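Local coordinates for protein 4-hydroxy-tetrahydrodipicolinate synthase (Methylacidiphilum fumariolicum SolV, PDB 6T3T) that probably catalyses the condensation of pyruvate with aspartate semialdehyde to 4-hydroxy-tetrahydrodipicolinate in lysine biosynthesis, at residues Q173-L178 and F182-G187. Numbering follows the deposited sequence.
Sequences QLVEAL and FSILSG
Leu174, Val175 and Leu178 pack against Phe182 and Ile184 in a buried, wholly apolar helix-on-strand contact of the TIM barrel. It belongs to the beta-alpha-beta unit made of strand 158-163, helix 168-177 and strand 183-186. The last turn of the helix lies against the outer side of the barrel strand that follows it. Only a short loop separates the two segments, and no hydrogen bond crosses between them.

The contact has two centres. Just past the helix end, one methyl of Leu178 sits over a face of the Phe182 ring. Its CD2 is 3.4 Å from the ring centroid and only 8° off the ring normal, a CH-pi contact. All six ring carbons therefore lie at similar distances from this methyl. The Phe182 ring reaches it because CG is anti to the backbone N (chi1 -177°). Leu178 is the first residue to leave helical geometry, but its N still donates a hydrogen bond to Leu174 O (2.9 Å). Val152 of helix 145-154 touches both Leu178 and Phe182, so a neighbouring helix joins this cluster. Phe182 also touches Ile161 of the adjacent strand. With an alanine here in place of Phe182, the Leu178 methyl would probably lose the aromatic face it rests on, and a gap would be likely to open under the helix end.

The second centre is the tip of Ile184. On the strand, Ile184 points to the helix. Ile184 CD1 meets Leu174 CB at 3.6 Å. The same methyl presses against Val175; the two side chains cross at about a right angle, and the Ile184 CD1 to Val175 CG1 distance is a tight 3.4 Å.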
ATOM      1  N   GLN A 173       7.710  11.135  15.660  1.00 23.04           N
ATOM      2  CA  GLN A 173       7.126  12.409  15.230  1.00 20.28           C
ATOM      3  C   GLN A 173       6.245  13.010  16.323  1.00 20.96           C
ATOM      4  O   GLN A 173       6.274  14.227  16.563  1.00 22.43           O
ATOM      5  CB  GLN A 173       6.328  12.221  13.929  1.00 23.62           C
ATOM      6  CG  GLN A 173       7.213  12.116  12.656  1.00 31.73           C
ATOM      7  CD  GLN A 173       6.539  11.406  11.468  1.00 34.39           C
ATOM      8  OE1 GLN A 173       5.557  10.689  11.631  1.00 38.22           O
ATOM      9  NE2 GLN A 173       7.099  11.589  10.271  1.00 41.15           N
ATOM     10  N   LEU A 174       5.451  12.177  16.992  1.00 18.22           N
ATOM     11  CA  LEU A 174       4.585  12.679  18.055  1.00 15.63           C
ATOM     12  C   LEU A 174       5.404  13.265  19.203  1.00 22.50           C
ATOM     13  O   LEU A 174       5.067  14.337  19.732  1.00 18.70           O
ATOM     14  CB  LEU A 174       3.654  11.563  18.529  1.00 15.25           C
ATOM     15  CG  LEU A 174       2.571  11.210  17.516  1.00 18.38           C
ATOM     16  CD1 LEU A 174       1.846   9.913  17.877  1.00 12.54           C
ATOM     17  CD2 LEU A 174       1.593  12.380  17.406  1.00 14.13           C
ATOM     18  N   VAL A 175       6.489  12.582  19.613  1.00 23.53           N
ATOM     19  CA  VAL A 175       7.326  13.130  20.682  1.00 20.24           C
ATOM     20  C   VAL A 175       8.008  14.428  20.224  1.00 26.27           C
ATOM     21  O   VAL A 175       8.084  15.396  20.990  1.00 26.91           O
ATOM     22  CB  VAL A 175       8.318  12.075  21.214  1.00 23.91           C
ATOM     23  CG1 VAL A 175       7.568  10.909  21.826  1.00 21.27           C
ATOM     24  CG2 VAL A 175       9.162  11.545  20.136  1.00 32.19           C
ATOM     25  N   GLU A 176       8.443  14.510  18.956  1.00 22.50           N
ATOM     26  CA  GLU A 176       8.944  15.794  18.453  1.00 26.62           C
ATOM     27  C   GLU A 176       7.913  16.900  18.630  1.00 27.86           C
ATOM     28  O   GLU A 176       8.255  18.019  19.017  1.00 27.15           O
ATOM     29  CB  GLU A 176       9.247  15.739  16.952  1.00 24.89           C
ATOM     30  CG  GLU A 176      10.682  15.692  16.499  1.00 36.17           C
ATOM     31  CD  GLU A 176      11.577  16.760  17.104  1.00 32.46           C
ATOM     32  OE1 GLU A 176      11.464  17.969  16.795  1.00 41.03           O
ATOM     33  OE2 GLU A 176      12.454  16.350  17.875  1.00 32.86           O
ATOM     34  N   ALA A 177       6.643  16.609  18.333  1.00 27.60           N
ATOM     35  CA  ALA A 177       5.666  17.677  18.192  1.00 26.20           C
ATOM     36  C   ALA A 177       4.922  18.015  19.473  1.00 27.60           C
ATOM     37  O   ALA A 177       4.388  19.122  19.577  1.00 31.06           O
ATOM     38  CB  ALA A 177       4.654  17.334  17.095  1.00 26.56           C
ATOM     39  N   LEU A 178       4.882  17.128  20.452  1.00 28.59           N
ATOM     40  CA  LEU A 178       3.983  17.322  21.575  1.00 28.84           C
ATOM     41  C   LEU A 178       4.752  17.461  22.880  1.00 36.55           C
ATOM     42  O   LEU A 178       5.934  17.110  22.951  1.00 26.50           O
ATOM     43  CB  LEU A 178       2.988  16.158  21.648  1.00 27.92           C
ATOM     44  CG  LEU A 178       1.827  16.547  20.713  1.00 27.29           C
ATOM     45  CD1 LEU A 178       2.012  16.087  19.270  1.00 24.20           C
ATOM     46  CD2 LEU A 178       0.493  16.105  21.243  1.00 30.39           C
ATOM     47  N   PHE A 182       2.078  14.893  27.510  1.00 26.79           N
ATOM     48  CA  PHE A 182       1.219  14.123  26.618  1.00 25.61           C
ATOM     49  C   PHE A 182       1.714  12.680  26.546  1.00 23.13           C
ATOM     50  O   PHE A 182       2.912  12.438  26.381  1.00 23.62           O
ATOM     51  CB  PHE A 182       1.236  14.770  25.235  1.00 20.48           C
ATOM     52  CG  PHE A 182       0.329  14.116  24.230  1.00 19.09           C
ATOM     53  CD1 PHE A 182      -1.029  14.386  24.221  1.00 16.82           C
ATOM     54  CD2 PHE A 182       0.848  13.282  23.264  1.00 20.86           C
ATOM     55  CE1 PHE A 182      -1.842  13.822  23.261  1.00 18.36           C
ATOM     56  CE2 PHE A 182       0.054  12.705  22.325  1.00 17.63           C
ATOM     57  CZ  PHE A 182      -1.300  12.971  22.318  1.00 18.91           C
ATOM     58  N   SER A 183       0.807  11.727  26.706  1.00 20.06           N
ATOM     59  CA  SER A 183       1.169  10.319  26.831  1.00 18.45           C
ATOM     60  C   SER A 183       0.866   9.556  25.549  1.00 19.22           C
ATOM     61  O   SER A 183      -0.288   9.497  25.124  1.00 18.30           O
ATOM     62  CB  SER A 183       0.431   9.683  27.997  1.00 17.44           C
ATOM     63  OG  SER A 183       0.819  10.305  29.181  1.00 17.06           O
ATOM     64  N   ILE A 184       1.891   8.981  24.923  1.00 17.84           N
ATOM     65  CA  ILE A 184       1.682   8.114  23.770  1.00 16.61           C
ATOM     66  C   ILE A 184       1.691   6.672  24.245  1.00 16.19           C
ATOM     67  O   ILE A 184       2.665   6.221  24.858  1.00 18.73           O
ATOM     68  CB  ILE A 184       2.738   8.325  22.683  1.00 19.44           C
ATOM     69  CG1 ILE A 184       2.800   9.805  22.278  1.00 16.44           C
ATOM     70  CG2 ILE A 184       2.385   7.418  21.485  1.00 16.93           C
ATOM     71  CD1 ILE A 184       4.193  10.244  21.870  1.00 17.44           C
ATOM     72  N   LEU A 185       0.621   5.942  23.951  1.00 18.33           N
ATOM     73  CA  LEU A 185       0.486   4.539  24.331  1.00 14.50           C
ATOM     74  C   LEU A 185       0.493   3.656  23.091  1.00 18.34           C
ATOM     75  O   LEU A 185      -0.061   4.020  22.037  1.00 16.75           O
ATOM     76  CB  LEU A 185      -0.802   4.302  25.142  1.00 15.47           C
ATOM     77  CG  LEU A 185      -1.032   5.338  26.246  1.00 17.19           C
ATOM     78  CD1 LEU A 185      -2.492   5.344  26.767  1.00 13.29           C
ATOM     79  CD2 LEU A 185      -0.022   5.153  27.393  1.00 15.74           C
ATOM     80  N   SER A 186       1.157   2.510  23.205  1.00 20.02           N
ATOM     81  CA  SER A 186       1.053   1.515  22.148  1.00 16.93           C
ATOM     82  C   SER A 186      -0.382   1.023  22.052  1.00 22.34           C
ATOM     83  O   SER A 186      -1.048   0.786  23.065  1.00 18.61           O
ATOM     84  CB  SER A 186       1.984   0.337  22.415  1.00 15.76           C
ATOM     85  OG  SER A 186       1.917  -0.588  21.327  1.00 21.07           O
ATOM     86  N   GLY A 187      -0.870   0.893  20.823  1.00 19.95           N
ATOM     87  CA  GLY A 187      -2.101   0.191  20.591  1.00 20.72           C
ATOM     88  C   GLY A 187      -1.901  -1.171  19.973  1.00 18.30           C
ATOM     89  O   GLY A 187      -2.876  -1.769  19.499  1.00 20.94           O
TER